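O-methyltransferase (Burkholderia thailandensis, PDB 3MCZ) probably transfers a methyl group from S-adenosyl-L-methionine to an oxygen atom of an acceptor substrate, and probably works as a dimer. Local coordinates at residues A[169-172]-A[176-179]; A[196-201]-A[228-233]; A[250-255]-A[271-276]; A[254-259]-A[339-344]. All blocks are in the same frame, centred on the assembly; numbering follows the deposited sequence.

Contact 1 (A[169-172]-A[176-179]); sequences DVVS and VFAR
S172 lies beside F177 and is tied down at both of its oxygens. Its OG donates a hydrogen bond of 2.9 Å to O of D169, one helical turn back. The hydroxyl sits above the carbonyl plane, 38° out of it. A weak bond to V168 O adds a second hold. The backbone O of S172 in turn accepts from H201 NE2. The last turn of helix 150-172 faces the aromatic ring that follows.

F177 meets this turn with one edge. Its CE2 is 3.2 Å from O of V171, and the oxygen lies near the ring plane. An aromatic C-H therefore points at a carbonyl, a weakly polar contact at most. The same CE2 touches V171 CG1 at 4.2 Å, so V171 offers both its backbone and its side chain. A chi1 of 168° sets this CG1, opposite the amide nitrogen of V171, toward CE2. S172 O is farther off, 4.3 Å from F177 CD2. One face of the ring is taken by the preceding residue: V176 CG2 sits 4.0 Å above the ring plane, over its centre. F177 CG lies anti to the carbonyl carbon (chi1 -70°), and the ring swings back toward the helix end.

All three touching residues are buried. The short link between helix 150-172 and strand 182-186 is folded back here, in the Rossmann-like methyltransferase domain. V197 of helix 192-200 packs on V171 and F177, while V251 and M253 of strand 251-255 and L284 of strand 281-288 also pack on the F177 ring.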
loop_
_atom_site.group_PDB
_atom_site.type_symbol
_atom_site.label_atom_id
_atom_site.label_comp_id
_atom_site.label_asym_id
_atom_site.label_seq_id
_atom_site.Cartn_x
_atom_site.Cartn_y
_atom_site.Cartn_z
ATOM N N ASP A 169 15.475 -8.432 -23.929
ATOM C CA ASP A 169 15.428 -9.544 -24.881
ATOM C C ASP A 169 14.843 -9.112 -26.229
ATOM O O ASP A 169 15.363 -9.497 -27.272
ATOM C CB ASP A 169 14.626 -10.709 -24.295
ATOM C CG ASP A 169 15.152 -11.156 -22.925
ATOM O OD1 ASP A 169 16.364 -10.961 -22.658
ATOM O OD2 ASP A 169 14.359 -11.695 -22.120
ATOM N N VAL A 170 13.816 -8.259 -26.209
ATOM C CA VAL A 170 13.232 -7.730 -27.451
ATOM C C VAL A 170 14.159 -6.771 -28.170
ATOM O O VAL A 170 14.364 -6.884 -29.378
ATOM C CB VAL A 170 11.874 -7.061 -27.211
ATOM C CG1 VAL A 170 11.423 -6.298 -28.455
ATOM C CG2 VAL A 170 10.843 -8.106 -26.805
ATOM N N VAL A 171 14.764 -5.839 -27.437
ATOM C CA VAL A 171 15.705 -4.911 -28.053
ATOM C C VAL A 171 16.872 -5.656 -28.713
ATOM O O VAL A 171 17.281 -5.334 -29.840
ATOM C CB VAL A 171 16.220 -3.872 -27.015
ATOM C CG1 VAL A 171 17.407 -3.087 -27.539
ATOM C CG2 VAL A 171 15.089 -2.934 -26.651
ATOM N N SER A 172 17.404 -6.666 -28.029
ATOM C CA SER A 172 18.575 -7.370 -28.562
ATOM C C SER A 172 18.297 -8.096 -29.893
ATOM O O SER A 172 19.236 -8.302 -30.667
ATOM C CB SER A 172 19.138 -8.356 -27.539
ATOM O OG SER A 172 18.236 -9.414 -27.352
ATOM N N VAL A 176 17.884 -3.832 -36.692
ATOM C CA VAL A 176 18.790 -2.732 -36.935
ATOM C C VAL A 176 20.222 -3.066 -36.511
ATOM O O VAL A 176 21.136 -2.357 -36.886
ATOM C CB VAL A 176 18.349 -1.436 -36.209
ATOM C CG1 VAL A 176 16.953 -0.990 -36.707
ATOM C CG2 VAL A 176 18.435 -1.610 -34.651
ATOM N N PHE A 177 20.404 -4.120 -35.717
ATOM C CA PHE A 177 21.737 -4.477 -35.196
ATOM C C PHE A 177 22.544 -5.367 -36.127
ATOM O O PHE A 177 23.755 -5.334 -36.057
ATOM C CB PHE A 177 21.636 -5.140 -33.815
ATOM C CG PHE A 177 21.208 -4.191 -32.731
ATOM C CD1 PHE A 177 22.004 -3.109 -32.381
ATOM C CD2 PHE A 177 19.988 -4.351 -32.086
ATOM C CE1 PHE A 177 21.592 -2.209 -31.431
ATOM C CE2 PHE A 177 19.580 -3.437 -31.091
ATOM C CZ PHE A 177 20.382 -2.379 -30.755
ATOM N N ALA A 178 21.878 -6.101 -37.030
ATOM C CA ALA A 178 22.510 -7.189 -37.802
ATOM C C ALA A 178 23.638 -6.659 -38.700
ATOM O O ALA A 178 24.666 -7.294 -38.810
ATOM C CB ALA A 178 21.457 -7.932 -38.671
ATOM N N ARG A 179 23.448 -5.476 -39.300
ATOM C CA ARG A 179 24.442 -4.889 -40.202
ATOM C C ARG A 179 25.120 -3.642 -39.604
ATOM O O ARG A 179 25.856 -2.930 -40.297
ATOM C CB ARG A 179 23.802 -4.525 -41.546
ATOM C CG ARG A 179 23.131 -5.666 -42.333
ATOM C CD ARG A 179 24.105 -6.537 -43.067
ATOM N NE ARG A 179 23.447 -7.544 -43.925
ATOM C CZ ARG A 179 24.042 -8.652 -44.392
ATOM N NH1 ARG A 179 25.323 -8.916 -44.098
ATOM N NH2 ARG A 179 23.363 -9.513 -45.160
#

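Contact 2 (A[196-201]-A[228-233]); sequences QVLRRH and GGRVEF
R230 reaches L198 and H201 through an extended first half and a late bend. CB to CD run out extended (chi2 177°), then chi3 (60°) turns NE and the guanidinium toward the end of helix 192-200. L198 CB lies over one face of the guanidinium, 3.7 Å from R230 NH2. The L198 and R230 side chains run antiparallel, side by side.

NH2 donates to L198 O at 3.0 Å, with a bent N-H...O angle of 141°. A weak bond runs from NH2 to H201 O, also at 3.0 Å and near the guanidinium plane. NH2 is further bonded to L204 O. NH1 adds a weak bond of 3.3 Å to L198 O and a water bridge: water 1 lies 3.0 Å from NH1 and donates to R199 O at 2.9 Å. L198 O is gripped from opposite faces of its plane, by H201 N and by R230 NH2.

The contact joins a helix end to the start of 231-235, an outermost strand of this chain's central sheet. One cationic group thus serves several carbonyls at the helix C-terminus. Its charge probably suits the negative end of the helix dipole.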
loop_
_atom_site.group_PDB
_atom_site.type_symbol
_atom_site.label_atom_id
_atom_site.label_comp_id
_atom_site.label_asym_id
_atom_site.label_seq_id
_atom_site.Cartn_x
_atom_site.Cartn_y
_atom_site.Cartn_z
ATOM N N GLN A 196 23.608 -7.058 -23.617
ATOM C CA GLN A 196 22.901 -8.178 -24.211
ATOM C C GLN A 196 22.907 -8.064 -25.732
ATOM O O GLN A 196 22.966 -9.074 -26.428
ATOM C CB GLN A 196 21.471 -8.267 -23.679
ATOM C CG GLN A 196 21.375 -8.933 -22.326
ATOM C CD GLN A 196 21.029 -10.401 -22.436
ATOM O OE1 GLN A 196 19.896 -10.803 -22.161
ATOM N NE2 GLN A 196 21.991 -11.208 -22.853
ATOM N N VAL A 197 22.838 -6.839 -26.229
ATOM C CA VAL A 197 22.911 -6.557 -27.663
ATOM C C VAL A 197 24.303 -6.998 -28.174
ATOM O O VAL A 197 24.388 -7.715 -29.146
ATOM C CB VAL A 197 22.682 -5.049 -27.971
ATOM C CG1 VAL A 197 23.034 -4.732 -29.437
ATOM C CG2 VAL A 197 21.185 -4.628 -27.688
ATOM N N LEU A 198 25.380 -6.603 -27.490
ATOM C CA LEU A 198 26.732 -6.990 -27.932
ATOM C C LEU A 198 26.951 -8.512 -27.884
ATOM O O LEU A 198 27.604 -9.059 -28.760
ATOM C CB LEU A 198 27.812 -6.234 -27.151
ATOM C CG LEU A 198 28.304 -4.895 -27.754
ATOM C CD1 LEU A 198 27.144 -4.066 -28.315
ATOM C CD2 LEU A 198 29.148 -4.082 -26.753
ATOM N N ARG A 199 26.373 -9.201 -26.908
ATOM C CA ARG A 199 26.569 -10.649 -26.767
ATOM C C ARG A 199 26.067 -11.385 -27.981
ATOM O O ARG A 199 26.703 -12.316 -28.473
ATOM C CB ARG A 199 25.805 -11.186 -25.559
ATOM C CG ARG A 199 26.499 -10.933 -24.217
ATOM C CD ARG A 199 26.727 -12.230 -23.434
ATOM N NE ARG A 199 25.737 -12.404 -22.364
ATOM C CZ ARG A 199 24.579 -13.061 -22.478
ATOM N NH1 ARG A 199 23.778 -13.136 -21.416
ATOM N NH2 ARG A 199 24.215 -13.655 -23.625
ATOM N N ARG A 200 24.932 -10.904 -28.473
ATOM C CA ARG A 200 24.208 -11.518 -29.555
ATOM C C ARG A 200 24.787 -11.153 -30.936
ATOM O O ARG A 200 24.558 -11.857 -31.920
ATOM C CB ARG A 200 22.753 -11.049 -29.431
ATOM C CG ARG A 200 21.978 -11.171 -30.661
ATOM C CD ARG A 200 20.593 -11.622 -30.421
ATOM N NE ARG A 200 20.087 -12.382 -31.560
ATOM C CZ ARG A 200 18.806 -12.728 -31.688
ATOM N NH1 ARG A 200 18.412 -13.416 -32.764
ATOM N NH2 ARG A 200 17.919 -12.396 -30.741
ATOM N N HIS A 201 25.501 -10.039 -30.994
ATOM C CA HIS A 201 25.983 -9.462 -32.246
ATOM C C HIS A 201 27.484 -9.203 -32.155
ATOM O O HIS A 201 27.910 -8.098 -31.812
ATOM C CB HIS A 201 25.222 -8.155 -32.545
ATOM C CG HIS A 201 23.747 -8.344 -32.776
ATOM N ND1 HIS A 201 23.223 -8.833 -33.957
ATOM C CD2 HIS A 201 22.687 -8.124 -31.961
ATOM C CE1 HIS A 201 21.903 -8.878 -33.864
ATOM N NE2 HIS A 201 21.556 -8.465 -32.663
ATOM N N GLY A 228 34.870 -6.675 -22.051
ATOM C CA GLY A 228 35.915 -5.716 -21.726
ATOM C C GLY A 228 36.456 -4.906 -22.889
ATOM O O GLY A 228 36.455 -3.674 -22.844
ATOM N N GLY A 229 36.902 -5.582 -23.935
ATOM C CA GLY A 229 37.462 -4.872 -25.075
ATOM C C GLY A 229 36.447 -4.338 -26.077
ATOM O O GLY A 229 36.837 -3.874 -27.134
ATOM N N ARG A 230 35.155 -4.408 -25.776
ATOM C CA ARG A 230 34.138 -4.033 -26.779
ATOM C C ARG A 230 33.278 -2.835 -26.389
ATOM O O ARG A 230 32.530 -2.317 -27.235
ATOM C CB ARG A 230 33.271 -5.243 -27.082
ATOM C CG ARG A 230 34.079 -6.365 -27.746
ATOM C CD ARG A 230 33.232 -7.590 -27.981
ATOM N NE ARG A 230 32.107 -7.263 -28.840
ATOM C CZ ARG A 230 31.009 -8.001 -28.989
ATOM N NH1 ARG A 230 30.834 -9.117 -28.279
ATOM N NH2 ARG A 230 30.059 -7.593 -29.809
ATOM N N VAL A 231 33.368 -2.427 -25.114
ATOM C CA VAL A 231 32.568 -1.336 -24.554
ATOM C C VAL A 231 33.490 -0.361 -23.855
ATOM O O VAL A 231 34.453 -0.758 -23.171
ATOM C CB VAL A 231 31.475 -1.848 -23.562
ATOM C CG1 VAL A 231 30.564 -0.716 -23.104
ATOM C CG2 VAL A 231 30.617 -2.889 -24.206
ATOM N N GLU A 232 33.244 0.928 -24.061
ATOM C CA GLU A 232 33.914 1.986 -23.282
ATOM C C GLU A 232 32.844 2.803 -22.541
ATOM O O GLU A 232 31.792 3.099 -23.111
ATOM C CB GLU A 232 34.657 2.973 -24.179
ATOM C CG GLU A 232 35.940 2.560 -24.775
ATOM C CD GLU A 232 36.779 3.793 -25.199
ATOM O OE1 GLU A 232 37.341 4.498 -24.316
ATOM O OE2 GLU A 232 36.874 4.052 -26.423
ATOM N N PHE A 233 33.147 3.208 -21.304
ATOM C CA PHE A 233 32.269 4.087 -20.534
ATOM C C PHE A 233 32.746 5.522 -20.639
ATOM O O PHE A 233 33.920 5.773 -20.525
ATOM C CB PHE A 233 32.248 3.709 -19.060
ATOM C CG PHE A 233 31.269 4.528 -18.249
ATOM C CD1 PHE A 233 31.654 5.724 -17.663
ATOM C CD2 PHE A 233 29.969 4.102 -18.086
ATOM C CE1 PHE A 233 30.760 6.479 -16.918
ATOM C CE2 PHE A 233 29.062 4.848 -17.355
ATOM C CZ PHE A 233 29.462 6.044 -16.758
HETATM O O HOH W 1 29.516 -11.763 -28.460
#

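Contact 3 (A[250-255]-A[271-276]); sequences DVVMLN and GHAAGL
V252 and L276 meet with their side chains at about a right angle. V252 carries two methyls to two places. Its CG2 touches L276 CB at 3.7 Å. Its CG1, trans to N (chi1 176°), leans on the last helical turn, 3.8 Å from A273 O and 4.2 Å from A273 CB. The L276 branch comes round to the same methyl, with CD1 4.1 Å from V252 CG1. The valine is therefore wedged between the alanine and the leucine.

A273 meets two strand residues of the same face. Besides V252 it touches L254, whose CD1 is 4.0 Å from A273 CB. The small methyl is consistent with the close approach of helix and strand, 6.8 Å between the CA atoms of V252 and A273.

Strand 251-255, helix 263-275 and strand 281-288 form a beta-alpha-beta crossover between parallel neighbours. The sheet order 3-2-1-4-5-7-6 is that of class I S-adenosylmethionine-dependent methyltransferases, and this helix covers one face of it. Residues alternate along the strand: V252 and L254 point to the helix, V251 and M253 away from it.

The side-chain contacts are apolar. L186 and L283, from the strands flanking 251-255, join them by packing on both V252 and A273. F244 packs on L276 from a loop.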
loop_
_atom_site.group_PDB
_atom_site.type_symbol
_atom_site.label_atom_id
_atom_site.label_comp_id
_atom_site.label_asym_id
_atom_site.label_seq_id
_atom_site.Cartn_x
_atom_site.Cartn_y
_atom_site.Cartn_z
ATOM N N ASP A 250 26.055 3.743 -35.500
ATOM C CA ASP A 250 24.991 3.168 -36.326
ATOM C C ASP A 250 23.651 3.070 -35.587
ATOM O O ASP A 250 22.591 3.225 -36.195
ATOM C CB ASP A 250 25.417 1.789 -36.803
ATOM C CG ASP A 250 26.647 1.854 -37.695
ATOM O OD1 ASP A 250 26.661 2.750 -38.569
ATOM O OD2 ASP A 250 27.613 1.059 -37.493
ATOM N N VAL A 251 23.722 2.771 -34.299
ATOM C CA VAL A 251 22.574 2.697 -33.420
ATOM C C VAL A 251 22.818 3.479 -32.136
ATOM O O VAL A 251 23.852 3.342 -31.468
ATOM C CB VAL A 251 22.134 1.243 -33.090
ATOM C CG1 VAL A 251 20.846 1.263 -32.216
ATOM C CG2 VAL A 251 21.887 0.445 -34.345
ATOM N N VAL A 252 21.871 4.363 -31.804
ATOM C CA VAL A 252 21.956 5.184 -30.606
ATOM C C VAL A 252 20.728 4.839 -29.780
ATOM O O VAL A 252 19.630 4.770 -30.307
ATOM C CB VAL A 252 21.983 6.701 -30.966
ATOM C CG1 VAL A 252 21.963 7.590 -29.707
ATOM C CG2 VAL A 252 23.193 7.008 -31.896
HETATM N N MSE A 253 20.894 4.606 -28.477
HETATM C CA MSE A 253 19.761 4.185 -27.667
HETATM C C MSE A 253 19.508 5.166 -26.523
HETATM O O MSE A 253 20.441 5.600 -25.882
HETATM C CB MSE A 253 20.004 2.787 -27.090
HETATM C CG MSE A 253 20.381 1.764 -28.096
HETATM SE SE MSE A 253 20.339 -0.045 -27.422
HETATM C CE MSE A 253 21.844 0.012 -26.319
ATOM N N LEU A 254 18.231 5.446 -26.301
ATOM C CA LEU A 254 17.697 6.192 -25.168
ATOM C C LEU A 254 16.640 5.306 -24.515
ATOM O O LEU A 254 15.459 5.433 -24.812
ATOM C CB LEU A 254 16.998 7.448 -25.654
ATOM C CG LEU A 254 17.770 8.735 -25.829
ATOM C CD1 LEU A 254 16.847 9.754 -26.516
ATOM C CD2 LEU A 254 18.334 9.303 -24.463
ATOM N N ASN A 255 17.045 4.405 -23.635
ATOM C CA ASN A 255 16.112 3.385 -23.169
ATOM C C ASN A 255 15.573 3.738 -21.796
ATOM O O ASN A 255 16.349 3.841 -20.856
ATOM C CB ASN A 255 16.805 2.026 -23.122
ATOM C CG ASN A 255 17.128 1.495 -24.507
ATOM O OD1 ASN A 255 18.184 0.890 -24.714
ATOM N ND2 ASN A 255 16.234 1.748 -25.465
ATOM N N GLY A 271 16.942 15.502 -29.873
ATOM C CA GLY A 271 17.695 16.103 -30.957
ATOM C C GLY A 271 19.186 15.781 -31.001
ATOM O O GLY A 271 19.744 15.489 -32.061
ATOM N N HIS A 272 19.831 15.855 -29.848
ATOM C CA HIS A 272 21.243 15.551 -29.754
ATOM C C HIS A 272 21.476 14.079 -30.106
ATOM O O HIS A 272 22.434 13.743 -30.819
ATOM C CB HIS A 272 21.734 15.791 -28.338
ATOM C CG HIS A 272 21.712 17.229 -27.920
ATOM N ND1 HIS A 272 21.592 17.613 -26.602
ATOM C CD2 HIS A 272 21.786 18.366 -28.640
ATOM C CE1 HIS A 272 21.589 18.933 -26.528
ATOM N NE2 HIS A 272 21.687 19.412 -27.754
ATOM N N ALA A 273 20.613 13.223 -29.583
ATOM C CA ALA A 273 20.699 11.787 -29.817
ATOM C C ALA A 273 20.590 11.482 -31.292
ATOM O O ALA A 273 21.380 10.698 -31.843
ATOM C CB ALA A 273 19.605 11.027 -29.055
ATOM N N ALA A 274 19.598 12.098 -31.914
ATOM C CA ALA A 274 19.343 11.894 -33.325
ATOM C C ALA A 274 20.582 12.343 -34.126
ATOM O O ALA A 274 20.960 11.684 -35.078
ATOM C CB ALA A 274 18.121 12.657 -33.752
ATOM N N GLY A 275 21.210 13.445 -33.719
ATOM C CA GLY A 275 22.405 13.936 -34.409
ATOM C C GLY A 275 23.564 12.928 -34.400
ATOM O O GLY A 275 24.437 12.959 -35.274
ATOM N N LEU A 276 23.572 12.012 -33.429
ATOM C CA LEU A 276 24.630 10.986 -33.374
ATOM C C LEU A 276 24.426 9.841 -34.379
ATOM O O LEU A 276 25.368 9.083 -34.636
ATOM C CB LEU A 276 24.739 10.388 -31.981
ATOM C CG LEU A 276 25.187 11.230 -30.779
ATOM C CD1 LEU A 276 24.981 10.391 -29.560
ATOM C CD2 LEU A 276 26.640 11.576 -30.966
#

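Contact 4 (A[254-259]-A[339-344]); sequences LNDCLH and GRYTLL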
loop_
_atom_site.group_PDB
_atom_site.type_symbol
_atom_site.label_atom_id
_atom_site.label_comp_id
_atom_site.label_asym_id
_atom_site.label_seq_id
_atom_site.Cartn_x
_atom_site.Cartn_y
_atom_site.Cartn_z
ATOM N N LEU A 254 18.231 5.446 -26.301
ATOM C CA LEU A 254 17.697 6.192 -25.168
ATOM C C LEU A 254 16.640 5.306 -24.515
ATOM O O LEU A 254 15.459 5.433 -24.812
ATOM C CB LEU A 254 16.998 7.448 -25.654
ATOM C CG LEU A 254 17.770 8.735 -25.829
ATOM C CD1 LEU A 254 16.847 9.754 -26.516
ATOM C CD2 LEU A 254 18.334 9.303 -24.463
ATOM N N ASN A 255 17.045 4.405 -23.635
ATOM C CA ASN A 255 16.112 3.385 -23.169
ATOM C C ASN A 255 15.573 3.738 -21.796
ATOM O O ASN A 255 16.349 3.841 -20.856
ATOM C CB ASN A 255 16.805 2.026 -23.122
ATOM C CG ASN A 255 17.128 1.495 -24.507
ATOM O OD1 ASN A 255 18.184 0.890 -24.714
ATOM N ND2 ASN A 255 16.234 1.748 -25.465
ATOM N N ASP A 256 14.252 3.984 -21.705
ATOM C CA ASP A 256 13.546 4.075 -20.422
ATOM C C ASP A 256 14.210 5.129 -19.544
ATOM O O ASP A 256 14.460 4.866 -18.363
ATOM C CB ASP A 256 13.570 2.683 -19.760
ATOM C CG ASP A 256 12.519 2.476 -18.665
ATOM O OD1 ASP A 256 11.484 3.177 -18.630
ATOM O OD2 ASP A 256 12.741 1.539 -17.846
ATOM N N CYS A 257 14.471 6.318 -20.119
ATOM C CA CYS A 257 15.163 7.426 -19.435
ATOM C C CYS A 257 14.641 8.827 -19.744
ATOM O O CYS A 257 15.002 9.783 -19.052
ATOM C CB CYS A 257 16.662 7.402 -19.738
ATOM S SG CYS A 257 17.029 7.651 -21.524
ATOM N N LEU A 258 13.800 8.992 -20.768
ATOM C CA LEU A 258 13.301 10.342 -21.079
ATOM C C LEU A 258 12.433 10.963 -19.981
ATOM O O LEU A 258 12.297 12.211 -19.892
ATOM C CB LEU A 258 12.582 10.363 -22.437
ATOM C CG LEU A 258 13.457 10.353 -23.711
ATOM C CD1 LEU A 258 12.529 10.246 -24.914
ATOM C CD2 LEU A 258 14.362 11.582 -23.843
ATOM N N HIS A 259 11.900 10.122 -19.095
ATOM C CA HIS A 259 11.072 10.588 -18.030
ATOM C C HIS A 259 11.822 11.260 -16.859
ATOM O O HIS A 259 11.180 11.667 -15.909
ATOM C CB HIS A 259 10.177 9.461 -17.513
ATOM C CG HIS A 259 10.929 8.229 -17.149
ATOM N ND1 HIS A 259 11.016 7.140 -17.981
ATOM C CD2 HIS A 259 11.682 7.940 -16.062
ATOM C CE1 HIS A 259 11.779 6.220 -17.419
ATOM N NE2 HIS A 259 12.182 6.673 -16.244
ATOM N N GLY A 339 4.702 -5.115 -24.318
ATOM C CA GLY A 339 3.793 -5.048 -23.186
ATOM C C GLY A 339 3.298 -3.602 -22.989
ATOM O O GLY A 339 2.736 -3.008 -23.890
ATOM N N ARG A 340 3.565 -3.034 -21.825
ATOM C CA ARG A 340 3.180 -1.660 -21.501
ATOM C C ARG A 340 4.126 -0.573 -22.057
ATOM O O ARG A 340 3.941 0.630 -21.775
ATOM C CB ARG A 340 3.094 -1.513 -19.973
ATOM C CG ARG A 340 4.436 -1.562 -19.237
ATOM C CD ARG A 340 4.276 -1.285 -17.714
ATOM N NE ARG A 340 3.850 -2.450 -16.935
ATOM C CZ ARG A 340 3.302 -2.387 -15.715
ATOM N NH1 ARG A 340 2.942 -3.499 -15.086
ATOM N NH2 ARG A 340 3.086 -1.213 -15.125
ATOM N N TYR A 341 5.164 -1.007 -22.767
ATOM C CA TYR A 341 6.161 -0.131 -23.358
ATOM C C TYR A 341 6.001 -0.021 -24.872
ATOM O O TYR A 341 5.481 -0.927 -25.544
ATOM C CB TYR A 341 7.576 -0.613 -22.965
ATOM C CG TYR A 341 8.021 -0.188 -21.600
ATOM C CD1 TYR A 341 7.634 -0.875 -20.449
ATOM C CD2 TYR A 341 8.825 0.919 -21.449
ATOM C CE1 TYR A 341 8.060 -0.440 -19.165
ATOM C CE2 TYR A 341 9.241 1.352 -20.211
ATOM C CZ TYR A 341 8.849 0.689 -19.075
ATOM O OH TYR A 341 9.317 1.186 -17.864
ATOM N N THR A 342 6.438 1.116 -25.407
ATOM C CA THR A 342 6.606 1.311 -26.827
ATOM C C THR A 342 8.099 1.517 -27.110
ATOM O O THR A 342 8.764 2.341 -26.469
ATOM C CB THR A 342 5.795 2.542 -27.332
ATOM O OG1 THR A 342 4.391 2.328 -27.071
ATOM C CG2 THR A 342 5.997 2.819 -28.860
ATOM N N LEU A 343 8.581 0.803 -28.109
ATOM C CA LEU A 343 9.892 1.017 -28.688
ATOM C C LEU A 343 9.716 1.817 -29.978
ATOM O O LEU A 343 8.996 1.397 -30.909
ATOM C CB LEU A 343 10.597 -0.317 -28.944
ATOM C CG LEU A 343 12.007 -0.202 -29.545
ATOM C CD1 LEU A 343 13.020 0.468 -28.568
ATOM C CD2 LEU A 343 12.492 -1.607 -29.944
ATOM N N LEU A 344 10.272 3.014 -29.984
ATOM C CA LEU A 344 10.275 3.868 -31.163
ATOM C C LEU A 344 11.620 3.711 -31.829
ATOM O O LEU A 344 12.660 3.671 -31.146
ATOM C CB LEU A 344 10.032 5.335 -30.800
ATOM C CG LEU A 344 8.681 5.665 -30.160
ATOM C CD1 LEU A 344 8.739 7.172 -29.634
ATOM C CD2 LEU A 344 7.547 5.459 -31.147
HETATM O O HOH W 2 10.989 2.251 -15.884
#
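This is a small, polar, water-bridged contact at the end of the central sheet where strand 251-255 finishes and antiparallel strand 341-347 begins. The two strands are not neighbours; strand 281-288 runs between them. The touch is made by D256 and Y341.

The carboxylate of D256 meets the Y341 ring at its hydroxyl end. D256 OD1 lies in the ring plane at the edge, 3.0 Å from Y341 OH and 3.3 Å from Y341 CE2. The two side chains cross at about a right angle, and the carboxylate and ring planes stand 88° apart. D256 OD2 is farther from the phenol, 3.4 Å from its OH. Water 2 bridges the two groups. It donates to D256 OD2 at 2.7 Å and is hydrogen-bonded to Y341 OH at 2.8 Å.

Backbone shape explains the placing of the aspartate. D256 is the first residue past the strand and has left-handed helical angles. Its CG is anti to the backbone N (chi1 -161°), which sends the carboxylate across to the tyrosine. Its main chain remains bonded to L286 of the strand in between. Y341 packs on M288, near the end of that strand.

In class I methyltransferases the cofactor and substrate sites lie at this end of the parallel strands. Water thus joins the phenol oxygen of Y341 to a carboxylate on the loop after strand 251-255.

Contacts 1 and 3 are buried, while contacts 2 and 4 are partly buried and polar. Contact 3 is apolar; contact 1 sets a ring edge against a carbonyl. Strand 251-255 belongs to contacts 3 and 4 and packs on contact 1. Contact 3 uses its face toward helix 263-275; on its other face, V251 packs on F177, and M253 on V171 and F177. Contact 4 takes over where that strand ends. Contacts 1 and 2 touch through V197 of helix 192-200 and H201 just beyond it. Contact 2 lies at outermost strand 231-235, its centre about 17 Å from that of contact 3. It joins arginine to backbone carbonyls, whereas contact 4 sets two side chains close together, bridged by a water.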